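Local coordinates for alpha-glucosidase (Bacteroides thetaiotaomicron, PDB 5XFM), which hydrolyses beta-L-arabinopyranosides and alpha-galactosides as a bifunctional, calcium-containing glycoside hydrolase of family 97, at residues R558-Y563 and V569-Q574; T518-Q523 and T552-T557; W206-E211 and N482-M487. The protein carries 1 engineered substitution. All blocks are in the same frame, centred on the assembly; numbering follows the deposited sequence.

Contact 1. Residues R558-Y563 and V569-Q574; sequences RFVDGY and VLARRQ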
loop_
_atom_site.group_PDB
_atom_site.type_symbol
_atom_site.label_atom_id
_atom_site.label_comp_id
_atom_site.label_asym_id
_atom_site.label_seq_id
_atom_site.Cartn_x
_atom_site.Cartn_y
_atom_site.Cartn_z
ATOM N N ARG A 558 -3.641 -16.349 -2.176
ATOM C CA ARG A 558 -3.958 -16.856 -3.501
ATOM C C ARG A 558 -5.186 -16.144 -4.064
ATOM O O ARG A 558 -6.240 -16.074 -3.418
ATOM C CB ARG A 558 -4.158 -18.374 -3.460
ATOM C CG ARG A 558 -2.893 -19.125 -3.032
ATOM C CD ARG A 558 -2.528 -20.290 -3.950
ATOM N NE ARG A 558 -3.350 -21.480 -3.749
ATOM C CZ ARG A 558 -2.999 -22.515 -2.990
ATOM N NH1 ARG A 558 -1.842 -22.509 -2.341
ATOM N NH2 ARG A 558 -3.807 -23.560 -2.874
ATOM N N PHE A 559 -5.031 -15.596 -5.268
ATOM C CA PHE A 559 -6.142 -14.983 -5.984
ATOM C C PHE A 559 -7.020 -16.067 -6.584
ATOM O O PHE A 559 -6.542 -16.943 -7.304
ATOM C CB PHE A 559 -5.626 -14.028 -7.066
ATOM C CG PHE A 559 -6.710 -13.428 -7.921
ATOM C CD1 PHE A 559 -7.600 -12.505 -7.388
ATOM C CD2 PHE A 559 -6.818 -13.759 -9.266
ATOM C CE1 PHE A 559 -8.597 -11.941 -8.176
ATOM C CE2 PHE A 559 -7.809 -13.198 -10.064
ATOM C CZ PHE A 559 -8.701 -12.287 -9.517
ATOM N N VAL A 560 -8.305 -16.013 -6.261
ATOM C CA VAL A 560 -9.256 -17.020 -6.708
ATOM C C VAL A 560 -10.074 -16.517 -7.888
ATOM O O VAL A 560 -10.153 -17.176 -8.922
ATOM C CB VAL A 560 -10.207 -17.426 -5.566
ATOM C CG1 VAL A 560 -11.116 -18.558 -6.009
ATOM C CG2 VAL A 560 -9.410 -17.826 -4.332
ATOM N N ASP A 561 -10.680 -15.343 -7.733
ATOM C CA ASP A 561 -11.463 -14.763 -8.822
ATOM C C ASP A 561 -11.716 -13.289 -8.562
ATOM O O ASP A 561 -11.462 -12.807 -7.465
ATOM C CB ASP A 561 -12.794 -15.503 -8.995
ATOM C CG ASP A 561 -13.468 -15.188 -10.320
ATOM O OD1 ASP A 561 -12.747 -14.864 -11.290
ATOM O OD2 ASP A 561 -14.714 -15.259 -10.390
ATOM N N GLY A 562 -12.202 -12.569 -9.569
ATOM C CA GLY A 562 -12.554 -11.177 -9.374
ATOM C C GLY A 562 -12.347 -10.253 -10.558
ATOM O O GLY A 562 -11.779 -10.625 -11.587
ATOM N N TYR A 563 -12.834 -9.029 -10.395
ATOM C CA TYR A 563 -12.621 -7.948 -11.345
ATOM C C TYR A 563 -12.671 -6.650 -10.550
ATOM O O TYR A 563 -13.597 -6.442 -9.745
ATOM C CB TYR A 563 -13.680 -7.968 -12.453
ATOM C CG TYR A 563 -13.366 -7.079 -13.636
ATOM C CD1 TYR A 563 -12.727 -7.589 -14.755
ATOM C CD2 TYR A 563 -13.708 -5.735 -13.636
ATOM C CE1 TYR A 563 -12.433 -6.787 -15.839
ATOM C CE2 TYR A 563 -13.419 -4.925 -14.714
ATOM C CZ TYR A 563 -12.780 -5.460 -15.814
ATOM O OH TYR A 563 -12.488 -4.666 -16.896
ATOM N N VAL A 569 -12.529 -12.119 -4.924
ATOM C CA VAL A 569 -12.466 -13.404 -4.236
ATOM C C VAL A 569 -11.021 -13.840 -4.037
ATOM O O VAL A 569 -10.327 -14.158 -5.017
ATOM C CB VAL A 569 -13.191 -14.523 -5.029
ATOM C CG1 VAL A 569 -13.334 -15.773 -4.180
ATOM C CG2 VAL A 569 -14.545 -14.049 -5.537
ATOM N N LEU A 570 -10.558 -13.842 -2.787
ATOM C CA LEU A 570 -9.192 -14.288 -2.510
ATOM C C LEU A 570 -9.092 -15.151 -1.254
ATOM O O LEU A 570 -9.896 -15.026 -0.326
ATOM C CB LEU A 570 -8.225 -13.101 -2.419
ATOM C CG LEU A 570 -8.336 -11.969 -1.407
ATOM C CD1 LEU A 570 -7.706 -12.317 -0.055
ATOM C CD2 LEU A 570 -7.668 -10.750 -2.005
ATOM N N ALA A 571 -8.098 -16.036 -1.249
ATOM C CA ALA A 571 -7.819 -16.884 -0.101
ATOM C C ALA A 571 -6.455 -16.572 0.499
ATOM O O ALA A 571 -5.465 -16.416 -0.221
ATOM C CB ALA A 571 -7.902 -18.349 -0.490
ATOM N N ARG A 572 -6.424 -16.484 1.825
ATOM C CA ARG A 572 -5.206 -16.228 2.584
ATOM C C ARG A 572 -5.006 -17.308 3.642
ATOM O O ARG A 572 -5.958 -17.729 4.299
ATOM C CB ARG A 572 -5.253 -14.845 3.245
ATOM C CG ARG A 572 -5.024 -13.688 2.294
ATOM C CD ARG A 572 -5.077 -12.338 3.006
ATOM N NE ARG A 572 -4.181 -11.378 2.366
ATOM C CZ ARG A 572 -4.573 -10.301 1.695
ATOM N NH1 ARG A 572 -5.860 -10.034 1.550
ATOM N NH2 ARG A 572 -3.672 -9.500 1.148
ATOM N N ARG A 573 -3.765 -17.752 3.795
ATOM C CA ARG A 573 -3.433 -18.815 4.732
ATOM C C ARG A 573 -2.662 -18.288 5.934
ATOM O O ARG A 573 -1.780 -17.439 5.788
ATOM C CB ARG A 573 -2.615 -19.911 4.035
ATOM C CG ARG A 573 -2.136 -21.027 4.961
ATOM C CD ARG A 573 -1.460 -22.154 4.192
ATOM N NE ARG A 573 -0.229 -21.735 3.526
ATOM C CZ ARG A 573 0.964 -21.692 4.113
ATOM N NH1 ARG A 573 1.097 -22.061 5.380
ATOM N NH2 ARG A 573 2.031 -21.297 3.429
ATOM N N GLN A 574 -3.036 -18.753 7.125
ATOM C CA GLN A 574 -2.197 -18.557 8.304
ATOM C C GLN A 574 -1.948 -19.904 8.960
ATOM O O GLN A 574 -2.892 -20.573 9.404
ATOM C CB GLN A 574 -2.813 -17.623 9.335
ATOM C CG GLN A 574 -1.929 -17.556 10.583
ATOM C CD GLN A 574 -2.506 -16.694 11.673
ATOM O OE1 GLN A 574 -3.479 -17.078 12.318
ATOM N NE2 GLN A 574 -1.931 -15.508 11.870
#

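Contact 2. Residues T518-Q523 and T552-T557; sequences TTVLLQ and TTWDET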
loop_
_atom_site.group_PDB
_atom_site.type_symbol
_atom_site.label_atom_id
_atom_site.label_comp_id
_atom_site.label_asym_id
_atom_site.label_seq_id
_atom_site.Cartn_x
_atom_site.Cartn_y
_atom_site.Cartn_z
ATOM N N THR A 518 -14.020 -8.337 4.778
ATOM C CA THR A 518 -13.088 -7.232 4.600
ATOM C C THR A 518 -11.861 -7.332 5.530
ATOM O O THR A 518 -10.796 -6.794 5.226
ATOM C CB THR A 518 -13.847 -5.889 4.816
ATOM O OG1 THR A 518 -14.423 -5.466 3.574
ATOM C CG2 THR A 518 -12.950 -4.785 5.348
ATOM N N THR A 519 -11.983 -8.062 6.635
ATOM C CA THR A 519 -10.828 -8.277 7.510
ATOM C C THR A 519 -9.803 -9.213 6.863
ATOM O O THR A 519 -8.621 -9.213 7.218
ATOM C CB THR A 519 -11.248 -8.837 8.896
ATOM O OG1 THR A 519 -11.764 -10.169 8.761
ATOM C CG2 THR A 519 -12.302 -7.933 9.537
ATOM N N VAL A 520 -10.262 -10.006 5.905
ATOM C CA VAL A 520 -9.378 -10.896 5.178
ATOM C C VAL A 520 -8.915 -10.246 3.873
ATOM O O VAL A 520 -7.765 -10.408 3.456
ATOM C CB VAL A 520 -10.069 -12.239 4.897
ATOM C CG1 VAL A 520 -9.163 -13.143 4.090
ATOM C CG2 VAL A 520 -10.446 -12.909 6.208
ATOM N N LEU A 521 -9.813 -9.508 3.230
ATOM C CA LEU A 521 -9.487 -8.843 1.976
ATOM C C LEU A 521 -8.401 -7.777 2.124
ATOM O O LEU A 521 -7.490 -7.706 1.304
ATOM C CB LEU A 521 -10.739 -8.207 1.374
ATOM C CG LEU A 521 -11.798 -9.205 0.905
ATOM C CD1 LEU A 521 -13.039 -8.482 0.399
ATOM C CD2 LEU A 521 -11.233 -10.131 -0.157
ATOM N N LEU A 522 -8.496 -6.955 3.166
ATOM C CA LEU A 522 -7.580 -5.825 3.337
ATOM C C LEU A 522 -6.497 -6.122 4.384
ATOM O O LEU A 522 -6.797 -6.282 5.568
ATOM C CB LEU A 522 -8.370 -4.565 3.729
ATOM C CG LEU A 522 -9.621 -4.248 2.895
ATOM C CD1 LEU A 522 -10.240 -2.909 3.283
ATOM C CD2 LEU A 522 -9.313 -4.279 1.402
ATOM N N GLN A 523 -5.238 -6.137 3.946
ATOM C CA GLN A 523 -4.115 -6.577 4.781
ATOM C C GLN A 523 -3.331 -5.432 5.440
ATOM O O GLN A 523 -2.979 -4.436 4.794
ATOM C CB GLN A 523 -3.163 -7.443 3.936
ATOM C CG GLN A 523 -1.870 -7.859 4.622
ATOM C CD GLN A 523 -0.760 -6.842 4.398
ATOM O OE1 GLN A 523 -0.627 -6.284 3.305
ATOM N NE2 GLN A 523 0.034 -6.588 5.434
ATOM N N THR A 552 -4.117 -11.146 11.482
ATOM C CA THR A 552 -3.715 -9.935 10.768
ATOM C C THR A 552 -2.439 -10.182 9.953
ATOM O O THR A 552 -1.977 -9.303 9.236
ATOM C CB THR A 552 -3.493 -8.731 11.722
ATOM O OG1 THR A 552 -2.315 -8.930 12.511
ATOM C CG2 THR A 552 -4.693 -8.529 12.635
ATOM N N THR A 553 -1.865 -11.376 10.086
ATOM C CA THR A 553 -0.630 -11.731 9.378
ATOM C C THR A 553 -0.832 -13.011 8.573
ATOM O O THR A 553 -1.668 -13.845 8.922
ATOM C CB THR A 553 0.545 -11.931 10.348
ATOM O OG1 THR A 553 0.226 -12.980 11.269
ATOM C CG2 THR A 553 0.822 -10.645 11.122
ATOM N N TRP A 554 -0.057 -13.185 7.507
ATOM C CA TRP A 554 -0.325 -14.281 6.587
ATOM C C TRP A 554 0.924 -15.005 6.108
ATOM O O TRP A 554 2.007 -14.430 6.039
ATOM C CB TRP A 554 -1.101 -13.751 5.382
ATOM C CG TRP A 554 -2.267 -12.892 5.773
ATOM C CD1 TRP A 554 -2.329 -11.530 5.732
ATOM C CD2 TRP A 554 -3.532 -13.336 6.277
ATOM N NE1 TRP A 554 -3.555 -11.098 6.170
ATOM C CE2 TRP A 554 -4.315 -12.185 6.510
ATOM C CE3 TRP A 554 -4.082 -14.593 6.549
ATOM C CZ2 TRP A 554 -5.617 -12.254 7.005
ATOM C CZ3 TRP A 554 -5.382 -14.659 7.037
ATOM C CH2 TRP A 554 -6.133 -13.494 7.258
ATOM N N ASP A 555 0.764 -16.284 5.793
ATOM C CA ASP A 555 1.849 -17.072 5.234
ATOM C C ASP A 555 1.775 -17.146 3.711
ATOM O O ASP A 555 2.787 -17.377 3.048
ATOM C CB ASP A 555 1.849 -18.482 5.830
ATOM C CG ASP A 555 2.364 -18.503 7.250
ATOM O OD1 ASP A 555 3.482 -17.988 7.472
ATOM O OD2 ASP A 555 1.664 -19.033 8.139
ATOM N N GLU A 556 0.584 -16.931 3.163
ATOM C CA GLU A 556 0.356 -17.110 1.731
ATOM C C GLU A 556 -0.966 -16.475 1.287
ATOM O O GLU A 556 -1.935 -16.422 2.053
ATOM C CB GLU A 556 0.369 -18.599 1.376
ATOM C CG GLU A 556 0.345 -18.901 -0.118
ATOM C CD GLU A 556 0.167 -20.381 -0.404
ATOM O OE1 GLU A 556 0.294 -21.193 0.541
ATOM O OE2 GLU A 556 -0.112 -20.727 -1.574
ATOM N N THR A 557 -0.994 -15.978 0.054
ATOM C CA THR A 557 -2.192 -15.362 -0.497
ATOM C C THR A 557 -2.428 -15.882 -1.907
ATOM O O THR A 557 -1.529 -15.855 -2.746
ATOM C CB THR A 557 -2.082 -13.824 -0.526
ATOM O OG1 THR A 557 -2.027 -13.322 0.816
ATOM C CG2 THR A 557 -3.280 -13.206 -1.245
HETATM O O HOH W 1 -0.073 -8.800 7.554
#

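Contact 3. Residues W206-E211 and N482-M487; sequences WVLVSE and NTVGSM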
loop_
_atom_site.group_PDB
_atom_site.type_symbol
_atom_site.label_atom_id
_atom_site.label_comp_id
_atom_site.label_asym_id
_atom_site.label_seq_id
_atom_site.Cartn_x
_atom_site.Cartn_y
_atom_site.Cartn_z
ATOM N N TRP A 206 -3.188 -7.416 -18.052
ATOM C CA TRP A 206 -3.084 -6.325 -17.095
ATOM C C TRP A 206 -1.649 -5.872 -16.823
ATOM O O TRP A 206 -0.705 -6.673 -16.838
ATOM C CB TRP A 206 -3.740 -6.731 -15.768
ATOM C CG TRP A 206 -5.162 -7.207 -15.896
ATOM C CD1 TRP A 206 -5.582 -8.463 -16.232
ATOM C CD2 TRP A 206 -6.349 -6.425 -15.704
ATOM N NE1 TRP A 206 -6.955 -8.513 -16.249
ATOM C CE2 TRP A 206 -7.449 -7.275 -15.928
ATOM C CE3 TRP A 206 -6.586 -5.090 -15.355
ATOM C CZ2 TRP A 206 -8.771 -6.831 -15.819
ATOM C CZ3 TRP A 206 -7.896 -4.651 -15.244
ATOM C CH2 TRP A 206 -8.971 -5.521 -15.479
ATOM N N VAL A 207 -1.512 -4.582 -16.535
ATOM C CA VAL A 207 -0.239 -3.986 -16.141
ATOM C C VAL A 207 -0.393 -3.078 -14.907
ATOM O O VAL A 207 -1.253 -2.216 -14.876
ATOM C CB VAL A 207 0.365 -3.165 -17.286
ATOM C CG1 VAL A 207 1.590 -2.396 -16.799
ATOM C CG2 VAL A 207 0.716 -4.070 -18.475
ATOM N N LEU A 208 0.432 -3.283 -13.887
ATOM C CA LEU A 208 0.480 -2.398 -12.727
ATOM C C LEU A 208 1.828 -1.687 -12.629
ATOM O O LEU A 208 2.870 -2.329 -12.484
ATOM C CB LEU A 208 0.229 -3.182 -11.446
ATOM C CG LEU A 208 0.180 -2.362 -10.153
ATOM C CD1 LEU A 208 -1.123 -1.561 -10.018
ATOM C CD2 LEU A 208 0.417 -3.256 -8.944
ATOM N N VAL A 209 1.802 -0.362 -12.710
ATOM C CA VAL A 209 3.012 0.457 -12.637
ATOM C C VAL A 209 3.204 1.027 -11.233
ATOM O O VAL A 209 2.287 1.626 -10.673
ATOM C CB VAL A 209 2.955 1.613 -13.659
ATOM C CG1 VAL A 209 4.097 2.583 -13.458
ATOM C CG2 VAL A 209 2.945 1.058 -15.084
ATOM N N SER A 210 4.383 0.830 -10.652
ATOM C CA SER A 210 4.660 1.423 -9.346
ATOM C C SER A 210 6.145 1.708 -9.166
ATOM O O SER A 210 6.897 1.739 -10.133
ATOM C CB SER A 210 4.159 0.514 -8.224
ATOM O OG SER A 210 3.988 1.248 -7.023
ATOM N N GLU A 211 6.563 1.939 -7.929
ATOM C CA GLU A 211 7.982 2.100 -7.641
ATOM C C GLU A 211 8.275 1.609 -6.230
ATOM O O GLU A 211 7.409 1.664 -5.348
ATOM C CB GLU A 211 8.415 3.562 -7.802
ATOM C CG GLU A 211 8.035 4.448 -6.631
ATOM C CD GLU A 211 8.527 5.874 -6.775
ATOM O OE1 GLU A 211 9.533 6.092 -7.479
ATOM O OE2 GLU A 211 7.893 6.776 -6.179
ATOM N N ASN A 482 -3.418 -1.916 -2.051
ATOM C CA ASN A 482 -2.985 -2.839 -1.011
ATOM C C ASN A 482 -2.042 -3.941 -1.527
ATOM O O ASN A 482 -1.312 -4.561 -0.744
ATOM C CB ASN A 482 -4.230 -3.425 -0.326
ATOM C CG ASN A 482 -3.924 -4.076 1.007
ATOM O OD1 ASN A 482 -4.628 -4.985 1.438
ATOM N ND2 ASN A 482 -2.867 -3.615 1.667
ATOM N N THR A 483 -2.032 -4.169 -2.841
ATOM C CA THR A 483 -1.185 -5.212 -3.426
ATOM C C THR A 483 0.307 -4.872 -3.334
ATOM O O THR A 483 1.148 -5.768 -3.323
ATOM C CB THR A 483 -1.557 -5.495 -4.921
ATOM O OG1 THR A 483 -1.134 -6.808 -5.286
ATOM C CG2 THR A 483 -0.918 -4.492 -5.876
ATOM N N VAL A 484 0.646 -3.590 -3.291
ATOM C CA VAL A 484 2.052 -3.207 -3.193
ATOM C C VAL A 484 2.481 -2.888 -1.766
ATOM O O VAL A 484 3.646 -2.567 -1.529
ATOM C CB VAL A 484 2.377 -1.976 -4.074
ATOM C CG1 VAL A 484 2.040 -2.257 -5.535
ATOM C CG2 VAL A 484 1.631 -0.758 -3.571
ATOM N N GLY A 485 1.555 -2.959 -0.813
ATOM C CA GLY A 485 1.918 -2.642 0.557
ATOM C C GLY A 485 0.805 -2.597 1.586
ATOM O O GLY A 485 -0.380 -2.513 1.245
ATOM N N SER A 486 1.206 -2.631 2.857
ATOM C CA SER A 486 0.273 -2.592 3.977
ATOM C C SER A 486 -0.631 -1.379 3.910
ATOM O O SER A 486 -0.178 -0.256 3.679
ATOM C CB SER A 486 1.021 -2.593 5.314
ATOM O OG SER A 486 1.691 -3.812 5.538
ATOM N N MET A 487 -1.916 -1.619 4.135
ATOM C CA MET A 487 -2.927 -0.570 4.100
ATOM C C MET A 487 -3.711 -0.526 5.410
ATOM O O MET A 487 -4.505 -1.425 5.695
ATOM C CB MET A 487 -3.870 -0.799 2.922
ATOM C CG MET A 487 -4.895 0.285 2.701
ATOM S SD MET A 487 -5.897 -0.106 1.257
ATOM C CE MET A 487 -6.765 -1.569 1.822
#

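Contact 1. Residues R558-Y563 and V569-Q574
Val569 meets Asp561 first through its backbone N, which donates to Asp561 O at 2.8 Å; an N-H...O angle of 142° marks this bond as bent. Its carbonyl serves two donors: Val569 O accepts from Val560 N and from Asp561 N, each at 3.0 Å, the second nearly straight at 171°. CD1 of Phe559 comes obliquely against the same oxygen. With CG1 anti to the backbone N (chi1 -169°), Val569 sets that methyl 3.8 Å from Val560 CB while CG2 turns to CB of Asp561, and one side chain thus covers two residues opposite. With an alanine here both methyls go, and Val560 would probably be left facing a gap. Leu570 forms a non-hydrogen-bonded pair with Phe559, on the other face of the sheet from Val569; its CA lies 3.6 Å from Arg558 O in a CA-H...O contact. Ala571 restores a regular hydrogen-bonded pair: Arg558 N reaches Ala571 O at 2.7 Å and Ala571 N reaches Arg558 O at 2.9 Å, both almost linear. Further on, Arg573 is salt-bridged to Glu556, which also holds Arg558. The register slips by one between Phe559 and Asp561, the signature of a classic beta bulge, here in the antiparallel hairpin of strands 556-563 and 567-574 at the edge of the C-terminal domain's sheet.

Contact 2. Residues T518-Q523 and T552-T557
Gln523 touches Trp554 at the edge of the indole: its CG lies near the ring plane, 3.9 Å from Trp554 CD1 and 4.0 Å from Trp554 NE1. This is the tighter part of the contact. The CG is anti to the backbone N (chi1 174°), and the chain then bends at chi2 (-90°), which turns the amide away from the indole; amide and indole planes end up 85° apart, so the two groups do not stack. The two side chains run by each other in opposite directions, and the touching is done by methylene against ring edge.

The benzo end of Trp554 is more loosely held. Val520 CG1 stands 4.4 Å from Trp554 CH2, and Thr519 O sits near the ring plane, 4.3 Å from Trp554 CZ2; both separations are longer than close contact, so this end packs loosely. On the amide side of Gln523 the segments are joined through water: one molecule accepts from Gln523 NE2 at 3.1 Å and donates to Thr552 O at 2.6 Å. The carbonyl carbon of Thr552 itself lies over one face of Trp554, offset toward the rim, so the chain leading into the indole folds back over it.

Beyond the two segments, Arg572 makes a cation-pi contact with Trp554 while its NH1 bonds to Val520 O and Leu521 O at the end of helix 512-521. Gln523 NE2 also bonds to Ser486 OG. The direct contact between the segments is therefore mainly apolar and, at Gln523, made at the ring edge, whereas the polar coupling is indirect, through one water and through an arginine whose positive charge probably suits both the indole and the carbonyl end of the helix.

Contact 3. Residues W206-E211 and N482-M487
Leu208, on a strand of the N-terminal beta domain, meets Thr483 and Val484 in a loop of the catalytic TIM-barrel domain, so this is a small apolar piece of the interface between two domains. The leucine does most of the touching with one methyl. Its CG is anti to the backbone N (chi1 -177°), which extends the chain off the strand toward the loop. From there CD2 comes tip to tip with the methyl of Thr483, at 3.6 Å from Thr483 CG2, and lies 3.9 Å from Val484 CG1, where the two side chains cross obliquely. A looser touch follows two residues along the strand, Ser210 OG to Val484 CG1 at 4.3 Å.

Thr483 divides its branches: CG2 is given to the leucine, while OG1 hydrogen-bonds to Ile272 O of helix 270-274. The loop is also braced internally, since Asn482 ND2 donates to Gly485 O at 2.8 Å. That bond is bent, with an N-H...O angle of 133°, and it spans the two residues that carry the apolar contact.

Strand 206-212 lies between strands 256-266 and 197-200 in its antiparallel sheet, and Leu208 also packs on Thr264 and Leu198 of these neighbours. Ile272 touches Leu208 as well, so helix 270-274 joins strand and loop on this side.

Along the chain the contacts come in series, 3, then 2, then 1, and together they involve all three sequence families of the enzyme. Contact 3 joins the N-terminal beta domain to the barrel, contact 2 joins the barrel to the C-terminal domain, and contact 1 lies within the latter. The centres of contacts 1 and 2 are about 10 Å apart, and both use strand 556-563; contact 3 is about 15 Å from contact 2 and about 16 Å from contact 1, centre to centre. Gln523 N to Asn482 OD1, at 2.8 Å, ties contacts 2 and 3, while Tyr563 packs edge-to-face with Trp206 between contacts 1 and 3. The three domains thus meet in one region, tied together by non-covalent contacts.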